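Local coordinates for cytochrome P450 (CYP102L1) (Mycobacterium phage Adler, PDB 6N6Q), which binds a haem and probably works as a cytochrome P450 monooxygenase, using dioxygen activated at the haem iron to oxidise organic substrates, at residues T114-K119 and P245-I250; A167-Q172 and T274-G279; I250-A255 and N266-Q271; I161-R166 and R422-H427. All blocks are in the same frame, centred on the assembly; numbering follows the deposited sequence.

Interaction 1 of 4, residues T114-K119 and P245-I250; sequences TPAFTK and PDMLDI. With HEM (protoporphyrin IX containing Fe), chain E.
F117 is wedged between a methionine and the haem. M247 comes to one side of its ring and the haem vinyl carbon CBC to the other, both at a slant. M247 SD lies 4.6 Å from the centroid of the F117 ring, 44° off the ring normal. This is an oblique Met-aromatic contact. M247 CE continues past the sulfur and sits 3.8 Å from F117 CE1. The M247 chain is extended beyond CG (chi2 179°, chi3 -174°), which carries its thioether out to the ring across the F117 side chain. HEM CBC stands 3.5 Å from F117 CE1. The contact joins the loop between helices 104-113 and 119-145, the C and D helices of the P450 fold, to the start of helix 247-253. Beside the Met-aromatic contact, A116 CB points at that helix and meets I250 CD1 at 3.7 Å. The helix start is held by a capping box. D249 N donates to D246 OD1 at 2.8 Å, and D246 N donates to D249 OD2 at 3.3 Å. Both carboxylates also bridge to R235 of helix 212-237, which probably offsets their nearby negative charges.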
# COMPACT_ATOMS: atom_id res chain seq x y z
N THR A 114 -0.34 16.28 -7.07
CA THR A 114 1.09 16.18 -6.74
C THR A 114 1.53 17.15 -5.65
O THR A 114 2.27 16.72 -4.75
CB THR A 114 1.94 16.37 -8.01
OG1 THR A 114 1.25 17.20 -8.94
CG2 THR A 114 2.26 15.02 -8.65
N PRO A 115 1.13 18.43 -5.64
CA PRO A 115 1.55 19.30 -4.53
C PRO A 115 0.99 18.88 -3.18
O PRO A 115 1.52 19.31 -2.15
CB PRO A 115 1.02 20.68 -4.94
CG PRO A 115 0.80 20.59 -6.42
CD PRO A 115 0.38 19.18 -6.66
N ALA A 116 -0.05 18.06 -3.16
CA ALA A 116 -0.65 17.59 -1.91
C ALA A 116 0.06 16.38 -1.33
O ALA A 116 -0.36 15.88 -0.28
CB ALA A 116 -2.13 17.27 -2.13
N PHE A 117 1.11 15.88 -1.99
CA PHE A 117 1.80 14.68 -1.55
C PHE A 117 3.31 14.88 -1.44
O PHE A 117 4.04 13.90 -1.28
CB PHE A 117 1.51 13.52 -2.50
CG PHE A 117 0.16 12.90 -2.31
CD1 PHE A 117 -0.02 11.86 -1.41
CD2 PHE A 117 -0.94 13.36 -3.02
CE1 PHE A 117 -1.26 11.29 -1.22
CE2 PHE A 117 -2.19 12.80 -2.84
CZ PHE A 117 -2.35 11.76 -1.94
N THR A 118 3.79 16.12 -1.51
CA THR A 118 5.22 16.38 -1.39
C THR A 118 5.64 16.38 0.08
O THR A 118 4.82 16.26 0.99
CB THR A 118 5.57 17.71 -2.04
OG1 THR A 118 4.91 18.78 -1.34
CG2 THR A 118 5.15 17.72 -3.50
N LYS A 119 6.95 16.51 0.29
CA LYS A 119 7.48 16.59 1.65
C LYS A 119 6.94 17.82 2.36
O LYS A 119 6.63 17.77 3.56
CB LYS A 119 9.01 16.62 1.62
CG LYS A 119 9.70 15.28 1.36
CD LYS A 119 9.50 14.79 -0.07
CE LYS A 119 9.83 15.88 -1.08
NZ LYS A 119 9.12 15.66 -2.38
N PRO A 245 -4.82 24.28 2.86
CA PRO A 245 -5.66 23.32 2.15
C PRO A 245 -5.13 21.90 2.27
O PRO A 245 -3.92 21.67 2.24
CB PRO A 245 -5.61 23.81 0.70
CG PRO A 245 -4.33 24.57 0.61
CD PRO A 245 -4.16 25.22 1.95
N ASP A 246 -6.04 20.95 2.43
CA ASP A 246 -5.70 19.54 2.47
C ASP A 246 -5.96 18.92 1.09
O ASP A 246 -6.07 19.63 0.09
CB ASP A 246 -6.48 18.85 3.60
CG ASP A 246 -7.99 18.96 3.43
OD1 ASP A 246 -8.45 19.53 2.42
OD2 ASP A 246 -8.72 18.48 4.33
N MET A 247 -6.05 17.59 1.03
CA MET A 247 -6.24 16.92 -0.25
C MET A 247 -7.61 17.24 -0.85
O MET A 247 -7.72 17.48 -2.06
CB MET A 247 -6.08 15.41 -0.08
CG MET A 247 -4.74 14.99 0.50
SD MET A 247 -4.62 13.20 0.71
CE MET A 247 -3.05 13.08 1.56
N LEU A 248 -8.65 17.25 -0.02
CA LEU A 248 -9.98 17.57 -0.52
C LEU A 248 -10.08 19.02 -0.96
O LEU A 248 -10.73 19.34 -1.96
CB LEU A 248 -11.03 17.25 0.54
CG LEU A 248 -12.49 17.58 0.23
CD1 LEU A 248 -12.91 16.99 -1.11
CD2 LEU A 248 -13.39 17.08 1.34
N ASP A 249 -9.42 19.93 -0.22
CA ASP A 249 -9.45 21.34 -0.58
C ASP A 249 -8.82 21.58 -1.95
O ASP A 249 -9.37 22.32 -2.77
CB ASP A 249 -8.75 22.17 0.48
CG ASP A 249 -9.56 22.32 1.75
OD1 ASP A 249 -10.80 22.45 1.65
OD2 ASP A 249 -8.96 22.32 2.85
N ILE A 250 -7.67 20.96 -2.21
CA ILE A 250 -6.99 21.16 -3.48
C ILE A 250 -7.82 20.60 -4.63
O ILE A 250 -7.85 21.17 -5.73
CB ILE A 250 -5.58 20.55 -3.44
CG1 ILE A 250 -4.73 21.27 -2.38
CG2 ILE A 250 -4.90 20.65 -4.80
CD1 ILE A 250 -3.30 20.78 -2.31
CHA HEM E . 0.59 3.64 -6.84
CHB HEM E . 2.70 0.82 -3.50
CHC HEM E . 0.97 3.70 0.02
CHD HEM E . -1.72 6.04 -3.29
C1A HEM E . 1.33 2.64 -6.26
C2A HEM E . 2.10 1.61 -6.95
C3A HEM E . 2.68 0.84 -6.03
C4A HEM E . 2.31 1.34 -4.72
CMA HEM E . 3.58 -0.38 -6.32
CAA HEM E . 2.23 1.42 -8.48
CBA HEM E . 1.05 0.58 -8.96
CGA HEM E . 1.22 0.21 -10.41
O1A HEM E . 2.30 0.51 -10.99
O2A HEM E . 0.27 -0.38 -10.99
C1B HEM E . 2.46 1.39 -2.26
C2B HEM E . 3.06 0.96 -1.01
C3B HEM E . 2.58 1.76 -0.03
C4B HEM E . 1.67 2.71 -0.64
CMB HEM E . 4.06 -0.21 -0.90
CAB HEM E . 2.88 1.76 1.50
CBB HEM E . 3.68 0.89 2.12
C1C HEM E . 0.11 4.61 -0.56
C2C HEM E . -0.57 5.71 0.11
C3C HEM E . -1.32 6.36 -0.78
C4C HEM E . -1.14 5.70 -2.07
CMC HEM E . -0.47 6.07 1.61
CAC HEM E . -2.19 7.59 -0.43
CBC HEM E . -2.91 8.26 -1.33
C1D HEM E . -1.33 5.61 -4.54
C2D HEM E . -1.86 6.07 -5.81
C3D HEM E . -1.22 5.41 -6.79
C4D HEM E . -0.27 4.50 -6.18
CMD HEM E . -2.96 7.13 -6.00
CAD HEM E . -1.46 5.58 -8.31
CBD HEM E . -0.64 6.76 -8.83
CGD HEM E . -0.80 6.87 -10.33
O1D HEM E . -0.72 8.01 -10.86
O2D HEM E . -1.01 5.82 -11.00
NA HEM E . 1.49 2.43 -4.90
NB HEM E . 1.62 2.45 -2.00
NC HEM E . -0.27 4.65 -1.89
ND HEM E . -0.36 4.65 -4.81
FE HEM E . 0.51 3.46 -3.38

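Interaction 2 of 4, residues A167-Q172 and T274-G279; sequences AGFDYQ and TFLVAG. With HEM (protoporphyrin IX containing Fe), chain E.
F169 and F275 meet edge against edge. F169 CZ is 3.9 Å from F275 CD2, and each of the two carbons lies near the plane of the other ring. F169 CE2 and F275 CB add to the same patch, so the tight part of the contact is made by one end of the F169 ring. L276 takes the next position along that ring edge, but more loosely. Its CD2 is 4.3 Å from F169 CE1. The F169 side chain sits off a staggered position (chi1 -32°), which places the rim of its ring against both neighbours. F275 packs hard on its haem side as well. Its CD1 is 3.3 Å from the vinyl carbon CBC of HEM, which approaches the ring obliquely. The same ring also stands edge-to-face with F117. Segment 274-279 belongs to helix 265-296, the long I-helix that crosses over the haem in P450s. A278 and G279 open its AGxxT motif, which in this family is linked to oxygen binding and activation. G279 CA lies 3.4 Å from HEM C2C, and A278 O is 3.6 Å from HEM NC. A278 O also bonds to the hydroxyl of T282, the last residue of the motif. On the far side of F169 the character changes. D170 leaves the helical course with a positive phi (56°), and the run through Y171 to Q172 becomes more exposed. There Y171 rests on helix 212-237, and Q172 on E162 and R166 of helix 152-169.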
# COMPACT_ATOMS: atom_id res chain seq x y z
N ALA A 167 -6.10 13.11 7.98
CA ALA A 167 -5.06 14.01 7.50
C ALA A 167 -5.32 14.50 6.08
O ALA A 167 -4.97 15.63 5.75
CB ALA A 167 -3.69 13.32 7.57
N GLY A 168 -5.95 13.67 5.25
CA GLY A 168 -6.20 14.04 3.87
C GLY A 168 -7.49 14.80 3.64
O GLY A 168 -7.50 15.80 2.92
N PHE A 169 -8.58 14.34 4.25
CA PHE A 169 -9.89 14.94 4.04
C PHE A 169 -10.49 15.55 5.30
O PHE A 169 -11.59 16.11 5.23
CB PHE A 169 -10.88 13.91 3.47
CG PHE A 169 -10.24 12.89 2.58
CD1 PHE A 169 -10.26 11.55 2.93
CD2 PHE A 169 -9.63 13.26 1.40
CE1 PHE A 169 -9.67 10.60 2.12
CE2 PHE A 169 -9.04 12.32 0.58
CZ PHE A 169 -9.06 10.98 0.94
N ASP A 170 -9.80 15.45 6.44
CA ASP A 170 -10.33 15.93 7.72
C ASP A 170 -11.68 15.29 8.04
O ASP A 170 -12.59 15.93 8.55
CB ASP A 170 -10.42 17.46 7.75
CG ASP A 170 -10.25 18.03 9.14
OD1 ASP A 170 -11.05 17.69 10.03
OD2 ASP A 170 -9.31 18.82 9.34
N TYR A 171 -11.80 14.00 7.72
CA TYR A 171 -13.00 13.24 7.99
C TYR A 171 -12.64 12.01 8.82
O TYR A 171 -11.61 11.38 8.60
CB TYR A 171 -13.70 12.80 6.70
CG TYR A 171 -15.11 12.30 6.91
CD1 TYR A 171 -16.18 13.18 6.95
CD2 TYR A 171 -15.36 10.95 7.09
CE1 TYR A 171 -17.47 12.74 7.15
CE2 TYR A 171 -16.65 10.49 7.30
CZ TYR A 171 -17.70 11.39 7.33
OH TYR A 171 -18.98 10.94 7.53
N GLN A 172 -13.50 11.69 9.78
CA GLN A 172 -13.30 10.56 10.68
C GLN A 172 -14.36 9.50 10.41
O GLN A 172 -15.55 9.81 10.37
CB GLN A 172 -13.34 11.01 12.14
CG GLN A 172 -13.29 9.87 13.15
CD GLN A 172 -13.11 10.35 14.57
OE1 GLN A 172 -12.38 11.32 14.82
NE2 GLN A 172 -13.77 9.69 15.51
N THR A 274 -10.02 6.09 -3.92
CA THR A 274 -8.70 5.59 -4.29
C THR A 274 -7.73 5.69 -3.12
O THR A 274 -7.11 4.70 -2.73
CB THR A 274 -8.16 6.37 -5.49
OG1 THR A 274 -9.01 6.15 -6.62
CG2 THR A 274 -6.75 5.92 -5.81
N PHE A 275 -7.60 6.89 -2.54
CA PHE A 275 -6.68 7.07 -1.42
C PHE A 275 -7.06 6.19 -0.24
O PHE A 275 -6.18 5.75 0.52
CB PHE A 275 -6.65 8.54 -0.99
CG PHE A 275 -6.21 9.49 -2.08
CD1 PHE A 275 -5.54 9.03 -3.20
CD2 PHE A 275 -6.47 10.84 -1.97
CE1 PHE A 275 -5.14 9.90 -4.20
CE2 PHE A 275 -6.07 11.72 -2.96
CZ PHE A 275 -5.40 11.25 -4.07
N LEU A 276 -8.35 5.90 -0.08
CA LEU A 276 -8.79 5.06 1.03
C LEU A 276 -8.34 3.61 0.84
O LEU A 276 -7.82 2.99 1.77
CB LEU A 276 -10.30 5.13 1.19
CG LEU A 276 -10.84 6.31 2.00
CD1 LEU A 276 -12.31 6.10 2.33
CD2 LEU A 276 -10.01 6.50 3.26
N VAL A 277 -8.53 3.06 -0.35
CA VAL A 277 -8.24 1.64 -0.56
C VAL A 277 -6.79 1.41 -0.98
O VAL A 277 -6.17 0.44 -0.55
CB VAL A 277 -9.24 1.03 -1.57
CG1 VAL A 277 -9.08 1.65 -2.95
CG2 VAL A 277 -9.07 -0.48 -1.63
N ALA A 278 -6.23 2.30 -1.80
CA ALA A 278 -4.86 2.12 -2.27
C ALA A 278 -3.82 2.51 -1.22
O ALA A 278 -2.68 2.05 -1.31
CB ALA A 278 -4.62 2.92 -3.54
N GLY A 279 -4.20 3.32 -0.24
CA GLY A 279 -3.24 3.78 0.75
C GLY A 279 -3.32 3.07 2.08
O GLY A 279 -2.32 2.95 2.79
CHA HEM E . 0.59 3.64 -6.84
CHB HEM E . 2.70 0.82 -3.50
CHC HEM E . 0.97 3.70 0.02
CHD HEM E . -1.72 6.04 -3.29
C1A HEM E . 1.33 2.64 -6.26
C2A HEM E . 2.10 1.61 -6.95
C3A HEM E . 2.68 0.84 -6.03
C4A HEM E . 2.31 1.34 -4.72
CMA HEM E . 3.58 -0.38 -6.32
CAA HEM E . 2.23 1.42 -8.48
CBA HEM E . 1.05 0.58 -8.96
CGA HEM E . 1.22 0.21 -10.41
O1A HEM E . 2.30 0.51 -10.99
O2A HEM E . 0.27 -0.38 -10.99
C1B HEM E . 2.46 1.39 -2.26
C2B HEM E . 3.06 0.96 -1.01
C3B HEM E . 2.58 1.76 -0.03
C4B HEM E . 1.67 2.71 -0.64
CMB HEM E . 4.06 -0.21 -0.90
CAB HEM E . 2.88 1.76 1.50
CBB HEM E . 3.68 0.89 2.12
C1C HEM E . 0.11 4.61 -0.56
C2C HEM E . -0.57 5.71 0.11
C3C HEM E . -1.32 6.36 -0.78
C4C HEM E . -1.14 5.70 -2.07
CMC HEM E . -0.47 6.07 1.61
CAC HEM E . -2.19 7.59 -0.43
CBC HEM E . -2.91 8.26 -1.33
C1D HEM E . -1.33 5.61 -4.54
C2D HEM E . -1.86 6.07 -5.81
C3D HEM E . -1.22 5.41 -6.79
C4D HEM E . -0.27 4.50 -6.18
CMD HEM E . -2.96 7.13 -6.00
CAD HEM E . -1.46 5.58 -8.31
CBD HEM E . -0.64 6.76 -8.83
CGD HEM E . -0.80 6.87 -10.33
O1D HEM E . -0.72 8.01 -10.86
O2D HEM E . -1.01 5.82 -11.00
NA HEM E . 1.49 2.43 -4.90
NB HEM E . 1.62 2.45 -2.00
NC HEM E . -0.27 4.65 -1.89
ND HEM E . -0.36 4.65 -4.81
FE HEM E . 0.51 3.46 -3.38

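Interaction 3 of 4, residues I250-A255 and N266-Q271; sequences IMLTAA and NNIGNQ
The amide of Q271 is reached at its edge, while M251 meets the aliphatic base of the same side chain. Neither amide face is met by segment 250-255. In the amide plane, Q271 NE2 donates to N267 OD1 at 2.9 Å with an N-H...O angle of 167°. The donor stands 30° out of the N267 carbonyl plane. Q271 OE1 accepts from M96 N, so both polar ends of the amide are bonded. This is a helix-on-helix contact in the P450 fold. It joins the short helix 247-253 to the first turns of the I-helix, 265-296, which follows it in the chain. M251 carries most of the contact from its side. Its SD lies 3.6 Å from Q271 CB and also touches Q271 CG. A bend at chi3 (-61°) folds the methyl back, and CE comes to 3.9 Å from I268 CG2. M251 and I268 run past each other in opposite directions. The two branches of I268 do different work. CG2 faces the M251 thioether, while CD1 reaches the backbone, 3.5 Å from M251 O. L252 crosses I268 at about a right angle, with its CD2 3.9 Å from I268 CD1. Around the pair, I232 of helix 212-237 touches both L252 and I268, and L113 of helix 104-113 touches M251. I250 O takes two backbone donors, A254 N at 2.8 Å and T253 N at 3.2 Å.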
# COMPACT_ATOMS: atom_id res chain seq x y z
N ILE A 250 -7.67 20.96 -2.21
CA ILE A 250 -6.99 21.16 -3.48
C ILE A 250 -7.82 20.60 -4.63
O ILE A 250 -7.85 21.17 -5.73
CB ILE A 250 -5.58 20.55 -3.44
CG1 ILE A 250 -4.73 21.27 -2.38
CG2 ILE A 250 -4.90 20.65 -4.80
CD1 ILE A 250 -3.30 20.78 -2.31
N MET A 251 -8.51 19.48 -4.40
CA MET A 251 -9.36 18.93 -5.45
C MET A 251 -10.55 19.83 -5.75
O MET A 251 -11.06 19.83 -6.88
CB MET A 251 -9.84 17.53 -5.07
CG MET A 251 -8.78 16.45 -5.24
SD MET A 251 -9.39 14.77 -4.97
CE MET A 251 -9.92 14.87 -3.26
N LEU A 252 -10.99 20.62 -4.77
CA LEU A 252 -12.08 21.57 -4.97
C LEU A 252 -11.59 22.95 -5.37
O LEU A 252 -12.42 23.82 -5.68
CB LEU A 252 -12.92 21.68 -3.69
CG LEU A 252 -13.73 20.46 -3.28
CD1 LEU A 252 -14.23 20.61 -1.85
CD2 LEU A 252 -14.90 20.25 -4.23
N THR A 253 -10.28 23.18 -5.39
CA THR A 253 -9.72 24.50 -5.66
C THR A 253 -8.84 24.54 -6.90
O THR A 253 -9.05 25.39 -7.77
CB THR A 253 -8.90 24.98 -4.44
OG1 THR A 253 -9.77 25.12 -3.31
CG2 THR A 253 -8.23 26.32 -4.73
N ALA A 254 -7.87 23.64 -7.01
CA ALA A 254 -6.87 23.73 -8.06
C ALA A 254 -7.39 23.17 -9.38
O ALA A 254 -7.92 22.06 -9.43
CB ALA A 254 -5.60 22.98 -7.65
N ALA A 255 -7.24 23.95 -10.45
CA ALA A 255 -7.56 23.52 -11.80
C ALA A 255 -6.30 23.03 -12.49
O ALA A 255 -5.19 23.45 -12.17
CB ALA A 255 -8.20 24.65 -12.60
N ASN A 266 -17.73 13.57 -9.75
CA ASN A 266 -17.63 12.12 -9.77
C ASN A 266 -16.19 11.66 -9.63
O ASN A 266 -15.91 10.65 -8.96
CB ASN A 266 -18.24 11.57 -11.06
CG ASN A 266 -18.30 10.06 -11.08
OD1 ASN A 266 -19.20 9.45 -10.49
ND2 ASN A 266 -17.35 9.44 -11.77
N ASN A 267 -15.25 12.39 -10.24
CA ASN A 267 -13.85 11.98 -10.16
C ASN A 267 -13.27 12.27 -8.78
O ASN A 267 -12.43 11.50 -8.28
CB ASN A 267 -13.03 12.69 -11.24
CG ASN A 267 -11.62 12.17 -11.34
OD1 ASN A 267 -10.71 12.68 -10.68
ND2 ASN A 267 -11.42 11.14 -12.15
N ILE A 268 -13.68 13.37 -8.15
CA ILE A 268 -13.23 13.66 -6.79
C ILE A 268 -13.64 12.54 -5.85
O ILE A 268 -12.84 12.08 -5.02
CB ILE A 268 -13.79 15.02 -6.32
CG1 ILE A 268 -13.21 16.16 -7.15
CG2 ILE A 268 -13.48 15.24 -4.84
CD1 ILE A 268 -13.73 17.52 -6.77
N GLY A 269 -14.88 12.07 -5.97
CA GLY A 269 -15.31 10.92 -5.19
C GLY A 269 -14.51 9.68 -5.48
O GLY A 269 -14.34 8.83 -4.60
N ASN A 270 -13.99 9.55 -6.71
CA ASN A 270 -13.14 8.41 -7.04
C ASN A 270 -11.78 8.53 -6.37
O ASN A 270 -11.22 7.52 -5.92
CB ASN A 270 -12.99 8.28 -8.55
CG ASN A 270 -14.26 7.78 -9.22
OD1 ASN A 270 -15.13 7.20 -8.57
ND2 ASN A 270 -14.36 8.00 -10.53
N GLN A 271 -11.22 9.74 -6.31
CA GLN A 271 -9.92 9.92 -5.67
C GLN A 271 -10.00 9.62 -4.18
O GLN A 271 -9.08 9.00 -3.62
CB GLN A 271 -9.40 11.34 -5.91
CG GLN A 271 -9.39 11.78 -7.37
CD GLN A 271 -8.46 10.97 -8.24
OE1 GLN A 271 -7.64 10.19 -7.75
NE2 GLN A 271 -8.57 11.16 -9.55

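Interaction 4 of 4, residues I161-R166 and R422-H427; sequences IEIISR and RQFAQH. With HEM (protoporphyrin IX containing Fe), chain E.
Behind I163 and I164, which pack on F424, the carboxylate oxygen E162 OE1 is gripped by several donors. R166 NE gives a salt bridge of 2.7 Å, set near the guanidinium plane and using the anti lone pair of OE1. R166 NH2 adds a weak bond at 3.2 Å, and F173 N donates as well. R166 also bridges to E135 of helix 119-145, which ties this outer side of helix 152-169 to the helix before it in the chain. The inner side is apolar. The F424 ring stands between the two isoleucines, which come to opposite sides of it, both obliquely. I163 CG2 is 3.9 Å from F424 CZ. I164 CG1 is 3.9 Å from F424 CE1, on the same side of the ring as the haem methyl CMC. That methyl lies 3.7 Å from F424 CD1. With CG anti to the backbone N (chi1 -171°), the ring extends from helix 422-439 to meet helix 152-169. One residue on, A425 CB meets the haem vinyl carbon CAB at 3.5 Å. I164 reaches beyond F424 to F275 of helix 265-296. The whole forms part of the P450 haem pocket, where the L helix, 422-439, leaves the cysteine-ligand loop, runs under the porphyrin and packs on the E helix, 152-169.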
# COMPACT_ATOMS: atom_id res chain seq x y z
N ILE A 161 -6.55 3.80 7.87
CA ILE A 161 -7.77 4.40 7.34
C ILE A 161 -7.98 5.78 7.96
O ILE A 161 -8.21 6.77 7.25
CB ILE A 161 -8.97 3.48 7.57
CG1 ILE A 161 -8.99 2.35 6.54
CG2 ILE A 161 -10.27 4.27 7.52
CD1 ILE A 161 -10.00 1.27 6.85
N GLU A 162 -7.91 5.85 9.29
CA GLU A 162 -8.10 7.13 9.96
C GLU A 162 -6.98 8.11 9.64
O GLU A 162 -7.21 9.32 9.56
CB GLU A 162 -8.21 6.93 11.47
CG GLU A 162 -9.44 6.14 11.89
CD GLU A 162 -10.72 6.74 11.35
OE1 GLU A 162 -10.87 7.98 11.38
OE2 GLU A 162 -11.58 5.96 10.87
N ILE A 163 -5.75 7.61 9.43
CA ILE A 163 -4.64 8.50 9.10
C ILE A 163 -4.89 9.20 7.78
O ILE A 163 -4.73 10.42 7.66
CB ILE A 163 -3.31 7.72 9.09
CG1 ILE A 163 -2.89 7.37 10.52
CG2 ILE A 163 -2.23 8.51 8.37
CD1 ILE A 163 -1.54 6.69 10.60
N ILE A 164 -5.31 8.45 6.75
CA ILE A 164 -5.52 9.05 5.44
C ILE A 164 -6.75 9.95 5.46
O ILE A 164 -6.73 11.07 4.93
CB ILE A 164 -5.65 7.96 4.37
CG1 ILE A 164 -4.39 7.09 4.35
CG2 ILE A 164 -5.87 8.58 3.00
CD1 ILE A 164 -4.48 5.93 3.40
N SER A 165 -7.85 9.48 6.05
CA SER A 165 -9.09 10.24 6.01
C SER A 165 -8.98 11.53 6.82
O SER A 165 -9.41 12.59 6.36
CB SER A 165 -10.25 9.38 6.52
OG SER A 165 -10.07 9.01 7.87
N ARG A 166 -8.41 11.46 8.03
CA ARG A 166 -8.34 12.65 8.87
C ARG A 166 -7.27 13.62 8.37
O ARG A 166 -7.50 14.83 8.34
CB ARG A 166 -8.06 12.26 10.32
CG ARG A 166 -9.13 11.37 10.93
CD ARG A 166 -8.74 10.97 12.34
NE ARG A 166 -9.57 9.88 12.86
CZ ARG A 166 -9.54 9.46 14.12
NH1 ARG A 166 -8.73 10.04 14.99
NH2 ARG A 166 -10.33 8.47 14.50
N ARG A 422 4.15 7.86 -1.68
CA ARG A 422 5.34 7.25 -1.09
C ARG A 422 5.81 8.04 0.13
O ARG A 422 6.06 7.46 1.19
CB ARG A 422 6.45 7.14 -2.13
CG ARG A 422 7.76 6.62 -1.57
CD ARG A 422 8.81 6.50 -2.66
NE ARG A 422 10.05 5.92 -2.16
CZ ARG A 422 11.06 5.53 -2.93
NH1 ARG A 422 10.98 5.66 -4.25
NH2 ARG A 422 12.16 5.01 -2.39
N GLN A 423 5.94 9.35 -0.02
CA GLN A 423 6.37 10.18 1.11
C GLN A 423 5.33 10.18 2.22
O GLN A 423 5.69 10.31 3.40
CB GLN A 423 6.66 11.60 0.64
CG GLN A 423 7.74 11.69 -0.43
CD GLN A 423 7.20 11.53 -1.84
OE1 GLN A 423 6.22 12.17 -2.22
NE2 GLN A 423 7.82 10.65 -2.62
N PHE A 424 4.05 10.05 1.87
CA PHE A 424 3.01 9.94 2.89
C PHE A 424 3.12 8.61 3.64
O PHE A 424 3.04 8.57 4.87
CB PHE A 424 1.63 10.08 2.25
CG PHE A 424 0.50 10.19 3.24
CD1 PHE A 424 -0.06 9.05 3.80
CD2 PHE A 424 -0.00 11.42 3.60
CE1 PHE A 424 -1.10 9.15 4.71
CE2 PHE A 424 -1.04 11.53 4.51
CZ PHE A 424 -1.59 10.39 5.07
N ALA A 425 3.31 7.52 2.90
CA ALA A 425 3.40 6.20 3.53
C ALA A 425 4.64 6.10 4.42
O ALA A 425 4.56 5.62 5.55
CB ALA A 425 3.41 5.11 2.46
N GLN A 426 5.79 6.54 3.92
CA GLN A 426 7.01 6.45 4.71
C GLN A 426 6.94 7.31 5.96
O GLN A 426 7.53 6.96 6.99
CB GLN A 426 8.21 6.84 3.85
CG GLN A 426 8.57 5.81 2.80
CD GLN A 426 9.51 6.34 1.74
OE1 GLN A 426 9.71 7.55 1.62
NE2 GLN A 426 10.10 5.43 0.97
N HIS A 427 6.21 8.43 5.91
CA HIS A 427 6.07 9.26 7.10
C HIS A 427 5.19 8.58 8.14
O HIS A 427 5.55 8.52 9.33
CB HIS A 427 5.50 10.63 6.73
CG HIS A 427 5.63 11.65 7.81
ND1 HIS A 427 6.85 12.15 8.22
CD2 HIS A 427 4.70 12.27 8.58
CE1 HIS A 427 6.66 13.03 9.19
NE2 HIS A 427 5.37 13.12 9.43
CHA HEM E . 0.59 3.64 -6.84
CHB HEM E . 2.70 0.82 -3.50
CHC HEM E . 0.97 3.70 0.02
CHD HEM E . -1.72 6.04 -3.29
C1A HEM E . 1.33 2.64 -6.26
C2A HEM E . 2.10 1.61 -6.95
C3A HEM E . 2.68 0.84 -6.03
C4A HEM E . 2.31 1.34 -4.72
CMA HEM E . 3.58 -0.38 -6.32
CAA HEM E . 2.23 1.42 -8.48
CBA HEM E . 1.05 0.58 -8.96
CGA HEM E . 1.22 0.21 -10.41
O1A HEM E . 2.30 0.51 -10.99
O2A HEM E . 0.27 -0.38 -10.99
C1B HEM E . 2.46 1.39 -2.26
C2B HEM E . 3.06 0.96 -1.01
C3B HEM E . 2.58 1.76 -0.03
C4B HEM E . 1.67 2.71 -0.64
CMB HEM E . 4.06 -0.21 -0.90
CAB HEM E . 2.88 1.76 1.50
CBB HEM E . 3.68 0.89 2.12
C1C HEM E . 0.11 4.61 -0.56
C2C HEM E . -0.57 5.71 0.11
C3C HEM E . -1.32 6.36 -0.78
C4C HEM E . -1.14 5.70 -2.07
CMC HEM E . -0.47 6.07 1.61
CAC HEM E . -2.19 7.59 -0.43
CBC HEM E . -2.91 8.26 -1.33
C1D HEM E . -1.33 5.61 -4.54
C2D HEM E . -1.86 6.07 -5.81
C3D HEM E . -1.22 5.41 -6.79
C4D HEM E . -0.27 4.50 -6.18
CMD HEM E . -2.96 7.13 -6.00
CAD HEM E . -1.46 5.58 -8.31
CBD HEM E . -0.64 6.76 -8.83
CGD HEM E . -0.80 6.87 -10.33
O1D HEM E . -0.72 8.01 -10.86
O2D HEM E . -1.01 5.82 -11.00
NA HEM E . 1.49 2.43 -4.90
NB HEM E . 1.62 2.45 -2.00
NC HEM E . -0.27 4.65 -1.89
ND HEM E . -0.36 4.65 -4.81
FE HEM E . 0.51 3.46 -3.38

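How the interactions relate
From the N terminus, segment 114-119 comes first. Interaction 1 closes a loop from it to 245-250, joining the turn after helix 104-113 to helix 247-253. Segments 161-166 and 167-172 open interactions 4 and 2 inside that loop. Both close beyond it, so each crosses interaction 1. Interaction 3 opens at I250, shared with interaction 1, and joins helix 247-253 to helix 265-296. Its short loop nests within those of interactions 2 and 4. Interaction 2 ties helix 152-169 to helix 265-296, inside the long loop of interaction 4, which ties helix 152-169 to helix 422-439. M247 N probably bonds to G168 O, linking interactions 1 and 2. Interactions 1, 2 and 4 touch the haem.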